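Side-chain contacts in glycoside hydrolase family 61 (Trichoderma reesei QM6a, PDB 5O2X), which probably cleaves cellulose oxidatively, as a copper-dependent lytic polysaccharide monooxygenase of auxiliary activity family 9: residues Pro222-Val225 and Pro229-Val232; Asp92-Cys97 and Val142-Asn147. All blocks are in the same frame, centred on the assembly; numbering follows the deposited sequence. Where two conformers were deposited one is given.

Contact 1: Pro222-Val225 and Pro229-Val232; sequences PTVV and PTSV. With MAN (alpha-D-mannopyranose), chain J; MAN (alpha-D-mannopyranose), chain L; MAN (alpha-D-mannopyranose), chain I; SO4 (sulfate ion), chain V.
Val224 and Thr230 meet methyl to methyl in a small surface contact between two segments of the long loop that joins strand 193-194 to strand 241-243. Val224 CG2 lies 4.1 Å from Thr230 CG2, and the two side chains cross at about a right angle. Val224 CG1 reaches toward the Pro229 carbonyl, 4.4 Å from its O. In Thr230 a chi1 of 64° sets OG1 between the backbone N and the carbonyl carbon and leaves CG2 anti to that carbon, facing Val224; OG1 is turned to the other side, where it is bonded to C1 of a mannose. Thr223 OG1 and Ser231 OG are each bonded to C1 of a further mannose, at 1.4 Å. Beside the Thr223 sugar, a sulfate, probably from the crystallisation liquor, accepts a hydrogen bond from Thr223 N to its O3 (3.1 Å, 158° at the hydrogen). Backbone bonds from Val225 to Lys113 and from Thr230 to Gly116 lay both segments along strand 110-121, consistent with a predicted linker that belongs to the catalytic domain. With apolar contact this slight, the shape of the loop probably owes more to those backbone bonds than to the valine-threonine touch.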
loop_
_atom_site.group_PDB
_atom_site.type_symbol
_atom_site.label_atom_id
_atom_site.label_comp_id
_atom_site.label_asym_id
_atom_site.label_seq_id
_atom_site.Cartn_x
_atom_site.Cartn_y
_atom_site.Cartn_z
ATOM N N PRO A 222 -10.170 -7.086 -5.042
ATOM C CA PRO A 222 -10.679 -8.364 -4.558
ATOM C C PRO A 222 -10.993 -8.315 -3.071
ATOM O O PRO A 222 -10.616 -7.400 -2.345
ATOM C CB PRO A 222 -9.514 -9.337 -4.884
ATOM C CG PRO A 222 -8.291 -8.466 -4.809
ATOM C CD PRO A 222 -8.758 -7.171 -5.452
ATOM N N THR A 223 -11.680 -9.348 -2.602
ATOM C CA THR A 223 -11.981 -9.508 -1.195
ATOM C C THR A 223 -10.744 -9.589 -0.311
ATOM O O THR A 223 -9.736 -10.167 -0.726
ATOM C CB THR A 223 -12.844 -10.877 -1.027
ATOM O OG1 THR A 223 -12.169 -11.913 -1.724
ATOM C CG2 THR A 223 -14.249 -10.723 -1.556
ATOM N N VAL A 224 -10.838 -9.072 0.901
ATOM C CA VAL A 224 -9.871 -9.396 1.923
ATOM C C VAL A 224 -9.925 -10.920 2.175
ATOM O O VAL A 224 -11.001 -11.497 2.277
ATOM C CB VAL A 224 -10.151 -8.636 3.240
ATOM C CG1 VAL A 224 -9.158 -9.061 4.331
ATOM C CG2 VAL A 224 -10.050 -7.126 2.999
ATOM N N VAL A 225 -8.757 -11.523 2.259
ATOM C CA VAL A 225 -8.671 -12.987 2.466
ATOM C C VAL A 225 -9.518 -13.367 3.690
ATOM O O VAL A 225 -9.484 -12.728 4.738
ATOM C CB VAL A 225 -7.198 -13.361 2.729
ATOM C CG1 VAL A 225 -7.078 -14.830 3.024
ATOM C CG2 VAL A 225 -6.315 -13.001 1.539
ATOM N N PRO A 229 -8.994 -9.890 9.793
ATOM C CA PRO A 229 -9.786 -8.689 10.063
ATOM C C PRO A 229 -9.575 -7.686 8.927
ATOM O O PRO A 229 -8.457 -7.579 8.432
ATOM C CB PRO A 229 -9.208 -8.209 11.408
ATOM C CG PRO A 229 -7.814 -8.654 11.379
ATOM C CD PRO A 229 -7.818 -9.965 10.666
ATOM N N THR A 230 -10.583 -6.926 8.578
ATOM C CA THR A 230 -10.363 -5.969 7.480
ATOM C C THR A 230 -9.483 -4.802 7.893
ATOM O O THR A 230 -8.953 -4.107 7.021
ATOM C CB THR A 230 -11.657 -5.489 6.835
ATOM O OG1 THR A 230 -12.373 -4.771 7.840
ATOM C CG2 THR A 230 -12.485 -6.654 6.291
ATOM N N SER A 231 -9.295 -4.606 9.195
ATOM C CA SER A 231 -8.207 -3.796 9.699
ATOM C C SER A 231 -7.881 -4.280 11.096
ATOM O O SER A 231 -8.785 -4.770 11.802
ATOM C CB SER A 231 -8.549 -2.298 9.714
ATOM O OG SER A 231 -9.698 -2.008 10.530
ATOM N N VAL A 232 -6.631 -4.111 11.479
ATOM C CA VAL A 232 -6.253 -4.279 12.880
ATOM C C VAL A 232 -6.261 -2.912 13.573
ATOM O O VAL A 232 -6.366 -1.862 12.924
ATOM C CB VAL A 232 -4.890 -4.964 13.045
ATOM C CG1 VAL A 232 -4.938 -6.384 12.495
ATOM C CG2 VAL A 232 -3.714 -4.149 12.436
HETATM C C1 MAN J . -11.503 -12.872 -0.914
HETATM C C2 MAN J . -10.550 -13.608 -1.819
HETATM C C3 MAN J . -11.294 -14.422 -2.863
HETATM C C4 MAN J . -12.339 -15.302 -2.195
HETATM C C5 MAN J . -13.215 -14.468 -1.312
HETATM C C6 MAN J . -14.162 -15.410 -0.582
HETATM O O2 MAN J . -9.757 -14.470 -1.008
HETATM O O3 MAN J . -10.382 -15.211 -3.658
HETATM O O4 MAN J . -13.043 -15.941 -3.281
HETATM O O5 MAN J . -12.487 -13.728 -0.347
HETATM O O6 MAN J . -13.474 -16.096 0.476
HETATM C C1 MAN L . -9.369 -1.456 11.793
HETATM C C2 MAN L . -10.500 -1.779 12.757
HETATM C C3 MAN L . -11.779 -1.050 12.380
HETATM C C4 MAN L . -11.536 0.445 12.279
HETATM C C5 MAN L . -10.374 0.691 11.308
HETATM C C6 MAN L . -9.965 2.147 11.274
HETATM O O2 MAN L . -10.085 -1.440 14.082
HETATM O O3 MAN L . -12.829 -1.330 13.328
HETATM O O4 MAN L . -12.656 1.147 11.772
HETATM O O5 MAN L . -9.208 -0.045 11.703
HETATM O O6 MAN L . -9.583 2.640 12.570
HETATM C C1 MAN I . -12.970 -3.563 7.416
HETATM C C2 MAN I . -13.149 -2.861 8.757
HETATM C C3 MAN I . -14.164 -3.612 9.645
HETATM C C4 MAN I . -15.450 -3.775 8.807
HETATM C C5 MAN I . -15.178 -4.563 7.535
HETATM C C6 MAN I . -16.428 -4.814 6.672
HETATM O O2 MAN I . -13.575 -1.518 8.440
HETATM O O3 MAN I . -14.443 -2.897 10.845
HETATM O O4 MAN I . -16.427 -4.496 9.576
HETATM O O5 MAN I . -14.198 -3.828 6.787
HETATM O O6 MAN I . -16.841 -3.646 5.949
HETATM S S SO4 V . -13.176 -11.133 -5.529
HETATM O O1 SO4 V . -12.802 -10.452 -6.813
HETATM O O2 SO4 V . -13.907 -10.164 -4.673
HETATM O O3 SO4 V . -11.918 -11.490 -4.897
HETATM O O4 SO4 V . -14.119 -12.305 -5.686
#

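Contact 2: Asp92-Cys97 and Val142-Asn147; sequences DYLANC and VKIPDN
Asp92 and Val142 reach for each other from opposite directions, and in one of the two modelled conformers of the valine the methyl CG2 makes the closest approach. With chi1 at 74°, Val142 CG1 stands between the backbone N and the carbonyl carbon, and CG2, anti to N, comes 3.8 Å from Asp92 CB and 3.9 Å from Asp92 OD2, lying against CB, the carboxyl carbon and OD2 of the acid. The carboxylate has its polar business elsewhere: OD1 is hydrogen-bonded to His157, while OD2 is close to Asp115 OD1, a pairing of like charges that could favour a proton on one of the acids. Asp92 belongs to strand 90-96 of one sheet and Val142 to strand 139-143 of the other, so this is the interior between the two layers of the immunoglobulin-like beta-sandwich of family 9 enzymes. Phe77 of strand 74-80 touches both residues. Further along, the backbones spread, from 7.5 Å between the CA atoms of Asp92 and Val142 to 9.0 Å for Leu94 and Ile144. Longer side chains span the difference: Ile144 turns its end inward (chi2 -56°), setting CD1 4.4 Å from Leu94 CD2. The ring of Pro145 approaches the other leucine branch, its CD 4.5 Å from Leu94 CD1. Phe112, Leu148 and Leu155 also pack on Leu94.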
loop_
_atom_site.group_PDB
_atom_site.type_symbol
_atom_site.label_atom_id
_atom_site.label_comp_id
_atom_site.label_asym_id
_atom_site.label_seq_id
_atom_site.Cartn_x
_atom_site.Cartn_y
_atom_site.Cartn_z
ATOM N N ASP A 92 -4.280 -2.865 1.535
ATOM C CA ASP A 92 -2.961 -3.487 1.507
ATOM C C ASP A 92 -3.058 -4.852 0.879
ATOM O O ASP A 92 -4.008 -5.613 1.158
ATOM C CB ASP A 92 -2.358 -3.661 2.914
ATOM C CG ASP A 92 -2.023 -2.326 3.524
ATOM O OD1 ASP A 92 -0.899 -1.827 3.331
ATOM O OD2 ASP A 92 -2.905 -1.728 4.226
ATOM N N TYR A 93 -2.050 -5.177 0.073
ATOM C CA TYR A 93 -1.954 -6.456 -0.601
ATOM C C TYR A 93 -0.564 -7.037 -0.392
ATOM O O TYR A 93 0.418 -6.326 -0.162
ATOM C CB TYR A 93 -2.116 -6.308 -2.123
ATOM C CG TYR A 93 -3.397 -5.664 -2.585
ATOM C CD1 TYR A 93 -3.532 -4.283 -2.650
ATOM C CD2 TYR A 93 -4.454 -6.441 -3.016
ATOM C CE1 TYR A 93 -4.675 -3.683 -3.115
ATOM C CE2 TYR A 93 -5.617 -5.842 -3.508
ATOM C CZ TYR A 93 -5.731 -4.477 -3.554
ATOM O OH TYR A 93 -6.884 -3.935 -4.053
ATOM N N LEU A 94 -0.491 -8.371 -0.544
ATOM C CA LEU A 94 0.781 -9.072 -0.689
ATOM C C LEU A 94 0.770 -9.818 -2.017
ATOM O O LEU A 94 -0.291 -10.285 -2.456
ATOM C CB LEU A 94 1.025 -10.072 0.432
ATOM C CG LEU A 94 1.206 -9.479 1.811
ATOM C CD1 LEU A 94 1.213 -10.548 2.869
ATOM C CD2 LEU A 94 2.490 -8.691 1.935
ATOM N N ALA A 95 1.947 -10.021 -2.605
ATOM C CA ALA A 95 2.088 -10.895 -3.763
ATOM C C ALA A 95 3.360 -11.681 -3.584
ATOM O O ALA A 95 4.428 -11.116 -3.314
ATOM C CB ALA A 95 2.161 -10.141 -5.083
ATOM N N ASN A 96 3.289 -13.003 -3.763
ATOM C CA ASN A 96 4.471 -13.838 -3.651
ATOM C C ASN A 96 5.432 -13.552 -4.814
ATOM O O ASN A 96 5.024 -13.494 -5.977
ATOM C CB ASN A 96 4.025 -15.300 -3.662
ATOM C CG ASN A 96 5.064 -16.218 -3.046
ATOM O OD1 ASN A 96 6.242 -16.194 -3.409
ATOM N ND2 ASN A 96 4.626 -17.002 -2.056
ATOM N N CYS A 97 6.707 -13.396 -4.491
ATOM C CA CYS A 97 7.725 -13.140 -5.514
ATOM C C CYS A 97 8.234 -14.402 -6.176
ATOM O O CYS A 97 8.962 -14.341 -7.177
ATOM C CB CYS A 97 8.908 -12.411 -4.898
ATOM S SG CYS A 97 8.336 -10.756 -4.390
ATOM N N VAL A 142 -0.716 -2.333 9.322
ATOM C CA VAL A 142 -1.211 -3.617 8.772
ATOM C C VAL A 142 -0.513 -4.737 9.519
ATOM O O VAL A 142 0.639 -4.614 9.899
ATOM C CB VAL A 142 -1.006 -3.679 7.226
ATOM C CG1 VAL A 142 0.454 -3.889 6.870
ATOM C CG2 VAL A 142 -1.905 -4.727 6.576
ATOM N N LYS A 143 -1.215 -5.857 9.654
ATOM C CA LYS A 143 -0.652 -7.055 10.246
ATOM C C LYS A 143 -0.380 -8.114 9.190
ATOM O O LYS A 143 -1.274 -8.453 8.401
ATOM C CB LYS A 143 -1.583 -7.581 11.332
ATOM C CG LYS A 143 -1.097 -8.888 11.925
ATOM C CD LYS A 143 -1.927 -9.316 13.130
ATOM C CE LYS A 143 -1.821 -10.814 13.404
ATOM N NZ LYS A 143 -2.741 -11.271 14.499
ATOM N N ILE A 144 0.848 -8.618 9.166
ATOM C CA ILE A 144 1.134 -9.763 8.299
ATOM C C ILE A 144 0.430 -10.995 8.931
ATOM O O ILE A 144 0.631 -11.284 10.111
ATOM C CB ILE A 144 2.630 -9.997 8.209
ATOM C CG1 ILE A 144 3.327 -8.758 7.641
ATOM C CG2 ILE A 144 2.920 -11.233 7.387
ATOM C CD1 ILE A 144 2.833 -8.265 6.306
ATOM N N PRO A 145 -0.437 -11.687 8.191
ATOM C CA PRO A 145 -1.236 -12.782 8.802
ATOM C C PRO A 145 -0.366 -13.772 9.552
ATOM O O PRO A 145 0.696 -14.177 9.071
ATOM C CB PRO A 145 -1.912 -13.401 7.587
ATOM C CG PRO A 145 -2.111 -12.260 6.639
ATOM C CD PRO A 145 -0.838 -11.439 6.795
ATOM N N ASP A 146 -0.845 -14.190 10.722
ATOM C CA ASP A 146 -0.126 -15.140 11.548
ATOM C C ASP A 146 0.200 -16.437 10.820
ATOM O O ASP A 146 1.247 -17.028 11.074
ATOM C CB ASP A 146 -0.976 -15.508 12.789
ATOM C CG ASP A 146 -1.148 -14.390 13.783
ATOM O OD1 ASP A 146 -0.146 -13.781 14.114
ATOM O OD2 ASP A 146 -2.265 -14.167 14.319
ATOM N N ASN A 147 -0.707 -16.848 9.942
ATOM C CA ASN A 147 -0.549 -18.116 9.251
ATOM C C ASN A 147 0.000 -18.010 7.840
ATOM O O ASN A 147 0.040 -19.000 7.089
ATOM C CB ASN A 147 -1.856 -18.894 9.316
ATOM C CG ASN A 147 -2.110 -19.438 10.712
ATOM O OD1 ASN A 147 -1.231 -19.415 11.585
ATOM N ND2 ASN A 147 -3.310 -19.917 10.929
#

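Contact 2 is core and contact 1 is surface: all four residues that touch in contact 2 are buried, whereas none is in contact 1, which also buries less area. Contact 1 is methyl on methyl, among mannosylated threonines and a serine; contact 2 pairs a leucine with an isoleucine and a valine methyl with a buried aspartate, between two sheets. The same strand, 110-121, serves both, pairing with strand 90-96 and taking backbone bonds from the 222-232 loop. That loop also touches each half of contact 2 directly: Val232 CG1 lies 3.7 Å from Lys143 CB, and Pro222 CD lies 3.9 Å from Tyr93 CE2.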